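Local coordinates for protein hydroxylase (Rhodococcus sp., PDB 2OR0) that is probably a flavin-dependent monooxygenase of the acyl-CoA dehydrogenase family, using reduced flavin and molecular oxygen to hydroxylate a substrate not yet identified, at residues R37-Q42 with T50-G55; P106-F111 with S182-L187; D353-R358 with T368-F373; T391-A396 with G406-M411. One frame throughout, in Å; residues are numbered along the deposited sequence.

Contact 1 (R37-Q42 with T50-G55); sequences RGQAVQ and TDAAAG
Gln39 and Thr50 meet at a slant, the glutamine reaching out from helix 33-46 to the threonine that opens helix 51-60. The side chain of Gln39 bends at the CB-CG bond (chi2 -55°), which lays its carboxamide alongside the start of the second helix. From there NE2 donates to Thr50 OG1 over 2.7 Å, with the acceptor close to the plane of the amide and an N-H...O angle of 154°. Thr50 OG1 also takes a bond from Ala53 N at 2.9 Å, the N-cap bond of helix 51-60. Thr50 turns this hydroxyl between its own backbone N and carbonyl carbon (chi1 70°), where it can face both donors.

Round this polar pair the contact is apolar. The flank of the glutamine lies against two alanines of the first turn: Gln39 CB is 3.8 Å from Ala53 CB, and Gln39 CD is 3.6 Å from Ala52 CB. Gln42, one turn further on, crosses Thr50 at about a right angle and rests its CG 3.7 Å from the methyl CG2, while its amide nitrogen turns away to bond Asp46. The hydroxyl of Ser43, on the same helix as Gln42, is hydrogen-bonded to Thr50 N.

The contact belongs to an alpha-alpha hairpin near the N-terminus. Two N-H groups point at one hydroxyl oxygen, which probably holds the capping threonine in this rotamer, and the cap of one helix is tied directly to the side of the other.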
loop_
_atom_site.group_PDB
_atom_site.type_symbol
_atom_site.label_atom_id
_atom_site.label_comp_id
_atom_site.label_asym_id
_atom_site.label_seq_id
_atom_site.Cartn_x
_atom_site.Cartn_y
_atom_site.Cartn_z
ATOM N N ARG A 37 10.207 15.185 6.389
ATOM C CA ARG A 37 9.258 15.971 7.168
ATOM C C ARG A 37 9.174 17.379 6.578
ATOM O O ARG A 37 8.105 17.974 6.543
ATOM C CB ARG A 37 9.639 16.001 8.664
ATOM C CG ARG A 37 9.517 14.630 9.346
ATOM C CD ARG A 37 9.688 14.709 10.858
ATOM N NE ARG A 37 11.024 15.204 11.187
ATOM C CZ ARG A 37 12.044 14.453 11.615
ATOM N NH1 ARG A 37 11.903 13.139 11.806
ATOM N NH2 ARG A 37 13.218 15.035 11.864
ATOM N N GLY A 38 10.308 17.869 6.078
ATOM C CA GLY A 38 10.411 19.186 5.465
ATOM C C GLY A 38 9.581 19.402 4.203
ATOM O O GLY A 38 9.246 20.544 3.894
ATOM N N GLN A 39 9.259 18.339 3.459
ATOM C CA GLN A 39 8.453 18.478 2.234
ATOM C C GLN A 39 6.945 18.267 2.445
ATOM O O GLN A 39 6.146 18.570 1.559
ATOM C CB GLN A 39 8.940 17.527 1.143
ATOM C CG GLN A 39 10.314 17.856 0.553
ATOM C CD GLN A 39 10.395 19.267 0.010
ATOM O OE1 GLN A 39 11.175 20.077 0.496
ATOM N NE2 GLN A 39 9.582 19.570 -0.991
ATOM N N ALA A 40 6.567 17.762 3.621
ATOM C CA ALA A 40 5.225 17.240 3.860
ATOM C C ALA A 40 4.082 18.261 3.688
ATOM O O ALA A 40 3.065 17.972 3.047
ATOM C CB ALA A 40 5.172 16.575 5.227
ATOM N N VAL A 41 4.259 19.458 4.253
ATOM C CA VAL A 41 3.237 20.505 4.194
ATOM C C VAL A 41 3.010 20.935 2.730
ATOM O O VAL A 41 1.868 21.118 2.281
ATOM C CB VAL A 41 3.608 21.702 5.139
ATOM C CG1 VAL A 41 2.800 22.968 4.822
ATOM C CG2 VAL A 41 3.414 21.297 6.580
ATOM N N GLN A 42 4.104 21.044 1.978
ATOM C CA GLN A 42 4.012 21.463 0.583
ATOM C C GLN A 42 3.362 20.410 -0.316
ATOM O O GLN A 42 2.546 20.758 -1.167
ATOM C CB GLN A 42 5.385 21.907 0.047
ATOM C CG GLN A 42 5.306 22.629 -1.318
ATOM C CD GLN A 42 4.513 23.919 -1.241
ATOM O OE1 GLN A 42 4.882 24.837 -0.503
ATOM N NE2 GLN A 42 3.403 23.991 -1.990
ATOM N N THR A 50 5.806 16.724 -3.806
ATOM C CA THR A 50 6.754 17.630 -4.444
ATOM C C THR A 50 7.838 16.784 -5.142
ATOM O O THR A 50 8.021 15.604 -4.822
ATOM C CB THR A 50 7.438 18.585 -3.418
ATOM O OG1 THR A 50 8.328 17.829 -2.596
ATOM C CG2 THR A 50 6.418 19.297 -2.524
ATOM N N ASP A 51 8.548 17.377 -6.098
ATOM C CA ASP A 51 9.650 16.685 -6.770
ATOM C C ASP A 51 10.736 16.302 -5.758
ATOM O O ASP A 51 11.277 15.178 -5.797
ATOM C CB ASP A 51 10.222 17.539 -7.907
ATOM C CG ASP A 51 9.290 17.612 -9.143
ATOM O OD1 ASP A 51 8.312 16.813 -9.281
ATOM O OD2 ASP A 51 9.565 18.499 -9.991
ATOM N N ALA A 52 11.030 17.211 -4.828
ATOM C CA ALA A 52 11.954 16.886 -3.744
ATOM C C ALA A 52 11.483 15.705 -2.877
ATOM O O ALA A 52 12.290 14.863 -2.526
ATOM C CB ALA A 52 12.288 18.132 -2.883
ATOM N N ALA A 53 10.183 15.621 -2.565
ATOM C CA ALA A 53 9.661 14.488 -1.779
ATOM C C ALA A 53 9.780 13.163 -2.526
ATOM O O ALA A 53 10.184 12.166 -1.941
ATOM C CB ALA A 53 8.203 14.728 -1.324
ATOM N N ALA A 54 9.412 13.161 -3.812
ATOM C CA ALA A 54 9.541 11.978 -4.662
ATOM C C ALA A 54 11.009 11.583 -4.811
ATOM O O ALA A 54 11.342 10.386 -4.801
ATOM C CB ALA A 54 8.931 12.227 -6.023
ATOM N N GLY A 55 11.866 12.595 -4.935
ATOM C CA GLY A 55 13.327 12.430 -5.066
ATOM C C GLY A 55 13.971 11.740 -3.877
ATOM O O GLY A 55 14.818 10.856 -4.048
#

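Contact 2 (P106-F111 with S182-L187); sequences PWELAF and SLHVIL
Glu108 reaches from helix 105-109 to His184 on strand 182-188 with its chain fully stretched. Its CB leaves the helix toward the strand, and CG stands opposite the backbone N (chi1 -177°), carrying the carboxylate straight out across the gap between the two backbones. At the end of the chain CD comes to 3.4 Å from His184 ND1, and the two oxygens divide the work. OE2 accepts from His184 ND1 at 2.5 Å, a short and nearly straight bond with an N-H...O angle of 173°. The carboxylate offers its syn lone pair, while the acceptor lies in the plane of the imidazole, at its edge. The two flat groups are twisted 58° against each other. The other oxygen, OE1, has a weak hydrogen bond to the hydroxyl of Tyr133, whose ring also meets that of His184.

One residue along the helix, Leu109 touches Ile186 by a single pair of methyls, CD1 to CD1 at 3.9 Å. Ile120 of helix 114-121 packs on both residues, and Phe165 of strand 163-170 on both Glu108 and His184, so the pairing joins the helical part of the chain to the beta-sheet.

All four residues are buried. In such surroundings the straight, in-plane bond from ND1 to Glu108 OE2 fixes the orientation of the imidazole and directs its other nitrogen, NE2, away from the glutamate.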
loop_
_atom_site.group_PDB
_atom_site.type_symbol
_atom_site.label_atom_id
_atom_site.label_comp_id
_atom_site.label_asym_id
_atom_site.label_seq_id
_atom_site.Cartn_x
_atom_site.Cartn_y
_atom_site.Cartn_z
ATOM N N PRO A 106 6.795 -3.548 -8.402
ATOM C CA PRO A 106 7.964 -4.332 -8.813
ATOM C C PRO A 106 7.855 -5.785 -8.391
ATOM O O PRO A 106 8.397 -6.665 -9.061
ATOM C CB PRO A 106 9.116 -3.671 -8.056
ATOM C CG PRO A 106 8.670 -2.267 -7.850
ATOM C CD PRO A 106 7.211 -2.437 -7.519
ATOM N N TRP A 107 7.150 -6.044 -7.292
ATOM C CA TRP A 107 6.981 -7.405 -6.835
ATOM C C TRP A 107 6.173 -8.222 -7.857
ATOM O O TRP A 107 6.558 -9.344 -8.221
ATOM C CB TRP A 107 6.370 -7.441 -5.421
ATOM C CG TRP A 107 6.190 -8.828 -4.924
ATOM C CD1 TRP A 107 7.123 -9.608 -4.269
ATOM C CD2 TRP A 107 5.004 -9.621 -5.032
ATOM N NE1 TRP A 107 6.574 -10.836 -3.988
ATOM C CE2 TRP A 107 5.286 -10.876 -4.452
ATOM C CE3 TRP A 107 3.723 -9.394 -5.577
ATOM C CZ2 TRP A 107 4.337 -11.903 -4.393
ATOM C CZ3 TRP A 107 2.789 -10.405 -5.517
ATOM C CH2 TRP A 107 3.090 -11.643 -4.923
ATOM N N GLU A 108 5.052 -7.669 -8.324
ATOM C CA GLU A 108 4.234 -8.380 -9.295
ATOM C C GLU A 108 4.926 -8.442 -10.682
ATOM O O GLU A 108 4.882 -9.465 -11.339
ATOM C CB GLU A 108 2.835 -7.783 -9.432
ATOM C CG GLU A 108 1.964 -8.590 -10.401
ATOM C CD GLU A 108 0.523 -8.128 -10.461
ATOM O OE1 GLU A 108 0.121 -7.283 -9.633
ATOM O OE2 GLU A 108 -0.219 -8.609 -11.335
ATOM N N LEU A 109 5.568 -7.354 -11.099
ATOM C CA LEU A 109 6.228 -7.328 -12.391
ATOM C C LEU A 109 7.323 -8.393 -12.447
ATOM O O LEU A 109 7.697 -8.841 -13.525
ATOM C CB LEU A 109 6.854 -5.975 -12.649
ATOM C CG LEU A 109 7.062 -5.653 -14.136
ATOM C CD1 LEU A 109 5.706 -5.404 -14.858
ATOM C CD2 LEU A 109 8.019 -4.476 -14.292
ATOM N N ALA A 110 7.841 -8.779 -11.280
ATOM C CA ALA A 110 8.909 -9.767 -11.205
ATOM C C ALA A 110 8.481 -11.029 -11.894
ATOM O O ALA A 110 9.311 -11.698 -12.485
ATOM C CB ALA A 110 9.312 -10.058 -9.764
ATOM N N PHE A 111 7.189 -11.343 -11.831
ATOM C CA PHE A 111 6.664 -12.508 -12.536
ATOM C C PHE A 111 5.794 -12.170 -13.757
ATOM O O PHE A 111 5.029 -13.013 -14.235
ATOM C CB PHE A 111 5.996 -13.547 -11.599
ATOM C CG PHE A 111 4.878 -13.004 -10.722
ATOM C CD1 PHE A 111 3.539 -13.043 -11.155
ATOM C CD2 PHE A 111 5.154 -12.515 -9.445
ATOM C CE1 PHE A 111 2.514 -12.602 -10.355
ATOM C CE2 PHE A 111 4.117 -12.041 -8.617
ATOM C CZ PHE A 111 2.795 -12.085 -9.075
ATOM N N SER A 182 -10.495 -11.564 -16.393
ATOM C CA SER A 182 -9.961 -10.299 -15.866
ATOM C C SER A 182 -8.443 -10.215 -16.065
ATOM O O SER A 182 -7.759 -11.237 -16.060
ATOM C CB SER A 182 -10.295 -10.175 -14.374
ATOM O OG SER A 182 -9.932 -11.382 -13.677
ATOM N N LEU A 183 -7.912 -9.005 -16.201
ATOM C CA LEU A 183 -6.485 -8.823 -16.432
ATOM C C LEU A 183 -5.893 -7.801 -15.504
ATOM O O LEU A 183 -6.620 -6.929 -14.994
ATOM C CB LEU A 183 -6.222 -8.310 -17.858
ATOM C CG LEU A 183 -6.712 -9.087 -19.098
ATOM C CD1 LEU A 183 -6.534 -8.205 -20.333
ATOM C CD2 LEU A 183 -5.959 -10.400 -19.297
ATOM N N HIS A 184 -4.572 -7.912 -15.320
ATOM C CA HIS A 184 -3.706 -6.791 -15.009
ATOM C C HIS A 184 -2.936 -6.399 -16.277
ATOM O O HIS A 184 -2.345 -7.260 -16.954
ATOM C CB HIS A 184 -2.715 -7.152 -13.886
ATOM C CG HIS A 184 -3.360 -7.464 -12.565
ATOM N ND1 HIS A 184 -2.661 -8.010 -11.502
ATOM C CD2 HIS A 184 -4.638 -7.319 -12.134
ATOM C CE1 HIS A 184 -3.478 -8.179 -10.476
ATOM N NE2 HIS A 184 -4.682 -7.775 -10.833
ATOM N N VAL A 185 -2.934 -5.112 -16.619
ATOM C CA VAL A 185 -2.344 -4.653 -17.889
ATOM C C VAL A 185 -1.332 -3.543 -17.621
ATOM O O VAL A 185 -1.512 -2.739 -16.695
ATOM C CB VAL A 185 -3.452 -4.162 -18.901
ATOM C CG1 VAL A 185 -4.412 -5.290 -19.246
ATOM C CG2 VAL A 185 -4.233 -2.948 -18.353
ATOM N N ILE A 186 -0.259 -3.504 -18.404
ATOM C CA ILE A 186 0.764 -2.469 -18.236
ATOM C C ILE A 186 0.729 -1.495 -19.423
ATOM O O ILE A 186 0.714 -1.933 -20.583
ATOM C CB ILE A 186 2.185 -3.088 -18.069
ATOM C CG1 ILE A 186 2.274 -3.903 -16.775
ATOM C CG2 ILE A 186 3.268 -2.023 -18.060
ATOM C CD1 ILE A 186 2.428 -5.396 -17.033
ATOM N N LEU A 187 0.694 -0.187 -19.130
ATOM C CA LEU A 187 0.634 0.870 -20.159
ATOM C C LEU A 187 1.672 1.920 -19.875
ATOM O O LEU A 187 1.864 2.284 -18.721
ATOM C CB LEU A 187 -0.731 1.574 -20.184
ATOM C CG LEU A 187 -1.936 0.886 -20.815
ATOM C CD1 LEU A 187 -2.436 -0.231 -19.943
ATOM C CD2 LEU A 187 -3.040 1.901 -21.039
#

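Contact 3 (D353-R358 with T368-F373); sequences DEIFAR and TPMQRF
The Phe356 ring presents an edge to Met370, a selenomethionine, whose SE lies close to the ring plane, 83° off its normal and 5.4 Å from its centroid. This is an edge-on Met-aromatic contact, the nearest ring atom being Phe356 CD1 at 4.1 Å from Met370 SE. Further round the rim, Phe356 CE1 meets the backbone of the second segment at Gln371 CA, which approaches the ring obliquely, and the side chain at Gln371 CB, 3.9 Å from the same CE1. Trp374 stacks on the same ring.

Phe356 and Gln371 run side by side, pointing the same way, but the amide of Gln371 bends off from the ring. Its NE2 donates at 2.8 Å to Thr368 O, three residues earlier, and OE1 accepts from Arg375.

Met370 is fully extended, with CG opposite its backbone N (chi1 -179°) and no bend beyond it, so its terminal methyl extends as far as the first helix. There CE packs 3.7 Å from Ile355 CG1 and equally near Phe356 N, pushed in beside the backbone.

The contact joins the last turn of helix 331-356 to the first of helix 370-381, across the loop between them, within the acyl-CoA dehydrogenase C-terminal helical region. Asp353 OD1 is hydrogen-bonded to Trp374 and His378 of helix 370-381. Helix 250-277 covers Ile355 and Met370 through His273, while helix 292-324 lies against Ile355 at Ser301.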
loop_
_atom_site.group_PDB
_atom_site.type_symbol
_atom_site.label_atom_id
_atom_site.label_comp_id
_atom_site.label_asym_id
_atom_site.label_seq_id
_atom_site.Cartn_x
_atom_site.Cartn_y
_atom_site.Cartn_z
ATOM N N ASP A 353 -7.882 7.367 16.736
ATOM C CA ASP A 353 -9.066 8.179 17.086
ATOM C C ASP A 353 -9.134 8.488 18.593
ATOM O O ASP A 353 -9.537 9.582 18.979
ATOM C CB ASP A 353 -10.385 7.532 16.690
ATOM C CG ASP A 353 -10.587 7.453 15.179
ATOM O OD1 ASP A 353 -9.955 8.250 14.429
ATOM O OD2 ASP A 353 -11.388 6.570 14.746
ATOM N N GLU A 354 -8.813 7.493 19.431
ATOM C CA GLU A 354 -8.940 7.642 20.869
ATOM C C GLU A 354 -7.965 8.710 21.378
ATOM O O GLU A 354 -8.300 9.489 22.244
ATOM C CB GLU A 354 -8.751 6.289 21.593
ATOM C CG GLU A 354 -9.887 5.328 21.341
ATOM C CD GLU A 354 -11.237 5.848 21.904
ATOM O OE1 GLU A 354 -11.264 6.386 23.029
ATOM O OE2 GLU A 354 -12.273 5.713 21.225
ATOM N N ILE A 355 -6.761 8.767 20.829
ATOM C CA ILE A 355 -5.831 9.812 21.283
ATOM C C ILE A 355 -6.112 11.178 20.663
ATOM O O ILE A 355 -5.895 12.193 21.315
ATOM C CB ILE A 355 -4.351 9.433 21.112
ATOM C CG1 ILE A 355 -4.048 9.030 19.662
ATOM C CG2 ILE A 355 -3.980 8.310 22.082
ATOM C CD1 ILE A 355 -2.529 8.850 19.395
ATOM N N PHE A 356 -6.602 11.201 19.423
ATOM C CA PHE A 356 -6.959 12.475 18.801
ATOM C C PHE A 356 -8.075 13.152 19.607
ATOM O O PHE A 356 -8.058 14.358 19.805
ATOM C CB PHE A 356 -7.369 12.302 17.323
ATOM C CG PHE A 356 -7.475 13.632 16.565
ATOM C CD1 PHE A 356 -6.334 14.421 16.340
ATOM C CD2 PHE A 356 -8.694 14.086 16.088
ATOM C CE1 PHE A 356 -6.409 15.656 15.665
ATOM C CE2 PHE A 356 -8.789 15.323 15.392
ATOM C CZ PHE A 356 -7.648 16.109 15.185
ATOM N N ALA A 357 -9.043 12.376 20.061
ATOM C CA ALA A 357 -10.124 12.918 20.871
ATOM C C ALA A 357 -9.636 13.512 22.217
ATOM O O ALA A 357 -10.392 14.224 22.876
ATOM C CB ALA A 357 -11.156 11.858 21.139
ATOM N N ARG A 358 -8.413 13.197 22.643
ATOM C CA ARG A 358 -7.924 13.704 23.929
ATOM C C ARG A 358 -6.814 14.720 23.705
ATOM O O ARG A 358 -6.144 15.108 24.644
ATOM C CB ARG A 358 -7.420 12.555 24.805
ATOM C CG ARG A 358 -8.526 11.592 25.226
ATOM C CD ARG A 358 -7.992 10.439 26.100
ATOM N NE ARG A 358 -9.070 9.763 26.805
ATOM C CZ ARG A 358 -9.858 8.828 26.276
ATOM N NH1 ARG A 358 -9.701 8.425 25.010
ATOM N NH2 ARG A 358 -10.817 8.300 27.017
ATOM N N THR A 368 -0.478 22.250 12.972
ATOM C CA THR A 368 0.058 21.191 13.845
ATOM C C THR A 368 -0.002 19.859 13.085
ATOM O O THR A 368 -1.016 19.579 12.465
ATOM C CB THR A 368 -0.700 21.098 15.218
ATOM O OG1 THR A 368 -2.050 20.664 15.008
ATOM C CG2 THR A 368 -0.676 22.448 15.972
ATOM N N PRO A 369 1.095 19.065 13.089
ATOM C CA PRO A 369 1.151 17.853 12.255
ATOM C C PRO A 369 0.242 16.678 12.625
ATOM O O PRO A 369 -0.080 15.889 11.744
ATOM C CB PRO A 369 2.624 17.425 12.331
ATOM C CG PRO A 369 3.121 18.015 13.648
ATOM C CD PRO A 369 2.368 19.313 13.812
HETATM N N MSE A 370 -0.148 16.526 13.899
HETATM C CA MSE A 370 -0.889 15.318 14.297
HETATM C C MSE A 370 -2.161 15.114 13.460
HETATM O O MSE A 370 -2.420 14.002 13.001
HETATM C CB MSE A 370 -1.253 15.304 15.790
HETATM C CG MSE A 370 -1.990 14.026 16.196
HETATM SE SE MSE A 370 -2.655 14.060 18.007
HETATM C CE MSE A 370 -3.328 12.236 18.069
ATOM N N GLN A 371 -2.928 16.189 13.265
ATOM C CA GLN A 371 -4.191 16.133 12.516
ATOM C C GLN A 371 -4.021 15.590 11.103
ATOM O O GLN A 371 -4.961 14.994 10.568
ATOM C CB GLN A 371 -4.941 17.496 12.509
ATOM C CG GLN A 371 -4.156 18.745 12.067
ATOM C CD GLN A 371 -3.859 18.753 10.599
ATOM O OE1 GLN A 371 -4.685 18.302 9.792
ATOM N NE2 GLN A 371 -2.679 19.273 10.225
ATOM N N ARG A 372 -2.838 15.792 10.508
ATOM C CA ARG A 372 -2.574 15.364 9.126
ATOM C C ARG A 372 -2.402 13.850 9.114
ATOM O O ARG A 372 -2.901 13.176 8.234
ATOM C CB ARG A 372 -1.323 16.081 8.533
ATOM C CG ARG A 372 -0.959 15.742 7.023
ATOM C CD ARG A 372 0.498 16.219 6.633
ATOM N NE ARG A 372 0.592 17.548 7.158
ATOM C CZ ARG A 372 1.502 18.054 7.969
ATOM N NH1 ARG A 372 2.594 17.398 8.319
ATOM N NH2 ARG A 372 1.293 19.296 8.383
ATOM N N PHE A 373 -1.703 13.318 10.120
ATOM C CA PHE A 373 -1.564 11.866 10.279
ATOM C C PHE A 373 -2.906 11.264 10.583
ATOM O O PHE A 373 -3.251 10.238 10.034
ATOM C CB PHE A 373 -0.528 11.494 11.354
ATOM C CG PHE A 373 0.903 11.786 10.940
ATOM C CD1 PHE A 373 1.644 10.848 10.227
ATOM C CD2 PHE A 373 1.495 13.005 11.260
ATOM C CE1 PHE A 373 2.948 11.126 9.856
ATOM C CE2 PHE A 373 2.814 13.310 10.879
ATOM C CZ PHE A 373 3.542 12.358 10.183
#

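Contact 4 (T391-A396 with G406-M411); sequences TNHASA and GMMRAM. With ACT (acetate ion), chain E.
The backbones come nearest at Ala394 and Met408, whose CA atoms are 6.2 Å apart, where helix 389-399 is met by a short 3-10 turn, residues 407-409, of the chain that folds back along it. This is a helix packed by its own C-terminal tail, near the end of the protein, and Met408, modelled as selenomethionine in two conformers, supplies most of the contact.

Its side chain bends twice, at chi2 and chi3, and crosses His393 at about a right angle. The conformer described puts the selenium over one face of the imidazole, but it also brings the terminal methyl too close to the ring, so this placement is doubtful. His393 stands with CG opposite its backbone N (chi1 177°), which sends the ring along the flank of the helix toward Met408. The contact with Ala394 rests on firmer ground, since it involves the backbone: Ala394 CB sits 3.5 Å from Met408 O. The methyl CE is modelled between the imidazole and this CB.

A water adds a polar link about one turn before Ala394: it bonds Thr391 OG1 and donates to Ala410 O. At Arg409, the last residue of the 3-10 turn, CB leaves the backbone away from the helix. The NH1 of this arginine forms a salt bridge with Glu403, and Phe331 of helix 331-356 gives it a cation-pi partner.

An acetate, probably from the crystallisation liquor, is shared between Arg409 and Arg334; Arg409 NH2 donates to its oxygen O at 2.8 Å with an N-H...O angle of 162°.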
loop_
_atom_site.group_PDB
_atom_site.type_symbol
_atom_site.label_atom_id
_atom_site.label_comp_id
_atom_site.label_asym_id
_atom_site.label_seq_id
_atom_site.Cartn_x
_atom_site.Cartn_y
_atom_site.Cartn_z
ATOM N N THR A 391 -14.555 -10.927 4.175
ATOM C CA THR A 391 -13.373 -11.685 4.581
ATOM C C THR A 391 -13.529 -12.281 5.986
ATOM O O THR A 391 -13.113 -13.422 6.232
ATOM C CB THR A 391 -12.145 -10.802 4.519
ATOM O OG1 THR A 391 -12.032 -10.315 3.185
ATOM C CG2 THR A 391 -10.861 -11.573 4.908
ATOM N N ASN A 392 -14.130 -11.524 6.909
ATOM C CA ASN A 392 -14.343 -12.047 8.250
ATOM C C ASN A 392 -15.257 -13.243 8.163
ATOM O O ASN A 392 -14.986 -14.291 8.767
ATOM C CB ASN A 392 -14.920 -10.990 9.184
ATOM C CG ASN A 392 -13.870 -9.986 9.704
ATOM O OD1 ASN A 392 -14.225 -8.866 10.098
ATOM N ND2 ASN A 392 -12.620 -10.363 9.719
ATOM N N HIS A 393 -16.337 -13.088 7.386
ATOM C CA HIS A 393 -17.317 -14.150 7.140
ATOM C C HIS A 393 -16.635 -15.370 6.489
ATOM O O HIS A 393 -16.820 -16.500 6.937
ATOM C CB HIS A 393 -18.459 -13.618 6.234
ATOM C CG HIS A 393 -19.499 -14.645 5.862
ATOM N ND1 HIS A 393 -20.838 -14.339 5.759
ATOM C CD2 HIS A 393 -19.396 -15.955 5.523
ATOM C CE1 HIS A 393 -21.521 -15.418 5.409
ATOM N NE2 HIS A 393 -20.665 -16.411 5.246
ATOM N N ALA A 394 -15.872 -15.130 5.424
ATOM C CA ALA A 394 -15.306 -16.238 4.629
ATOM C C ALA A 394 -14.237 -17.017 5.413
ATOM O O ALA A 394 -14.236 -18.237 5.400
ATOM C CB ALA A 394 -14.738 -15.724 3.343
ATOM N N SER A 395 -13.356 -16.299 6.101
ATOM C CA SER A 395 -12.325 -16.934 6.936
ATOM C C SER A 395 -12.968 -17.737 8.048
ATOM O O SER A 395 -12.600 -18.871 8.254
ATOM C CB SER A 395 -11.334 -15.902 7.474
ATOM O OG SER A 395 -11.949 -15.001 8.387
ATOM N N ALA A 396 -13.971 -17.181 8.725
ATOM C CA ALA A 396 -14.703 -17.925 9.751
ATOM C C ALA A 396 -15.391 -19.182 9.178
ATOM O O ALA A 396 -15.459 -20.242 9.842
ATOM C CB ALA A 396 -15.734 -17.029 10.433
ATOM N N GLY A 406 -17.572 -18.412 -5.024
ATOM C CA GLY A 406 -17.735 -17.280 -5.922
ATOM C C GLY A 406 -17.049 -16.013 -5.449
ATOM O O GLY A 406 -15.819 -16.008 -5.274
HETATM N N MSE A 407 -17.848 -14.952 -5.252
HETATM C CA MSE A 407 -17.309 -13.646 -4.847
HETATM C C MSE A 407 -16.749 -13.637 -3.421
HETATM O O MSE A 407 -15.884 -12.820 -3.096
HETATM C CB MSE A 407 -18.344 -12.533 -5.035
HETATM C CG MSE A 407 -18.461 -12.028 -6.479
HETATM SE SE MSE A 407 -16.802 -11.297 -7.207
HETATM C CE MSE A 407 -16.106 -12.863 -8.157
HETATM N N MSE A 408 -17.227 -14.557 -2.596
HETATM C CA MSE A 408 -16.723 -14.705 -1.241
HETATM C C MSE A 408 -15.300 -15.280 -1.202
HETATM O O MSE A 408 -14.691 -15.364 -0.125
HETATM C CB MSE A 408 -17.697 -15.528 -0.404
HETATM C CG MSE A 408 -18.945 -14.734 0.020
HETATM SE SE MSE A 408 -18.817 -14.021 1.844
HETATM C CE MSE A 408 -18.455 -15.757 2.668
ATOM N N ARG A 409 -14.763 -15.650 -2.371
ATOM C CA ARG A 409 -13.348 -16.073 -2.471
ATOM C C ARG A 409 -12.441 -14.948 -2.938
ATOM O O ARG A 409 -11.232 -15.115 -2.960
ATOM C CB ARG A 409 -13.141 -17.290 -3.402
ATOM C CG ARG A 409 -13.871 -18.539 -2.957
ATOM C CD ARG A 409 -13.600 -19.752 -3.882
ATOM N NE ARG A 409 -12.314 -20.404 -3.613
ATOM C CZ ARG A 409 -12.116 -21.301 -2.646
ATOM N NH1 ARG A 409 -13.100 -21.662 -1.838
ATOM N NH2 ARG A 409 -10.922 -21.834 -2.480
ATOM N N ALA A 410 -13.011 -13.813 -3.339
ATOM C CA ALA A 410 -12.220 -12.702 -3.879
ATOM C C ALA A 410 -11.164 -12.196 -2.892
ATOM O O ALA A 410 -11.383 -12.237 -1.679
ATOM C CB ALA A 410 -13.143 -11.541 -4.311
HETATM N N MSE A 411 -10.038 -11.728 -3.434
HETATM C CA MSE A 411 -8.918 -11.166 -2.674
HETATM C C MSE A 411 -8.267 -12.073 -1.596
HETATM O O MSE A 411 -7.650 -11.569 -0.653
HETATM C CB MSE A 411 -9.248 -9.775 -2.100
HETATM C CG MSE A 411 -8.894 -8.591 -3.005
HETATM SE SE MSE A 411 -6.991 -8.310 -3.397
HETATM C CE MSE A 411 -6.149 -8.948 -1.800
HETATM C C ACT E . -8.257 -20.518 -4.581
HETATM O O ACT E . -8.557 -21.561 -3.963
HETATM O OXT ACT E . -7.034 -20.362 -4.779
HETATM C CH3 ACT E . -9.278 -19.520 -5.049
HETATM O O HOH W 1 -10.677 -10.958 0.855
#

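How the contacts relate
Along the chain the four contacts follow one another in series, none enclosing the next. Contacts 1 and 3 are neighbours, their centres about 21 Å apart, and they touch: Val41 CG2 on helix 33-46 lies 3.4 Å from Arg372 NH2 on helix 370-381, so an N-terminal hairpin packs on the C-terminal helical region. Contact 2 is the one that reaches the beta-sheet, and its centre is about 37 Å from that of contact 3, across the middle of the chain. Contact 4 comes within about 8 Å of contact 2 at nearest atoms, but lies about 39 Å from contact 1 between centres. Helix 331-356 runs from the surroundings of contact 4 to contact 3, spanning the helical part of the molecule.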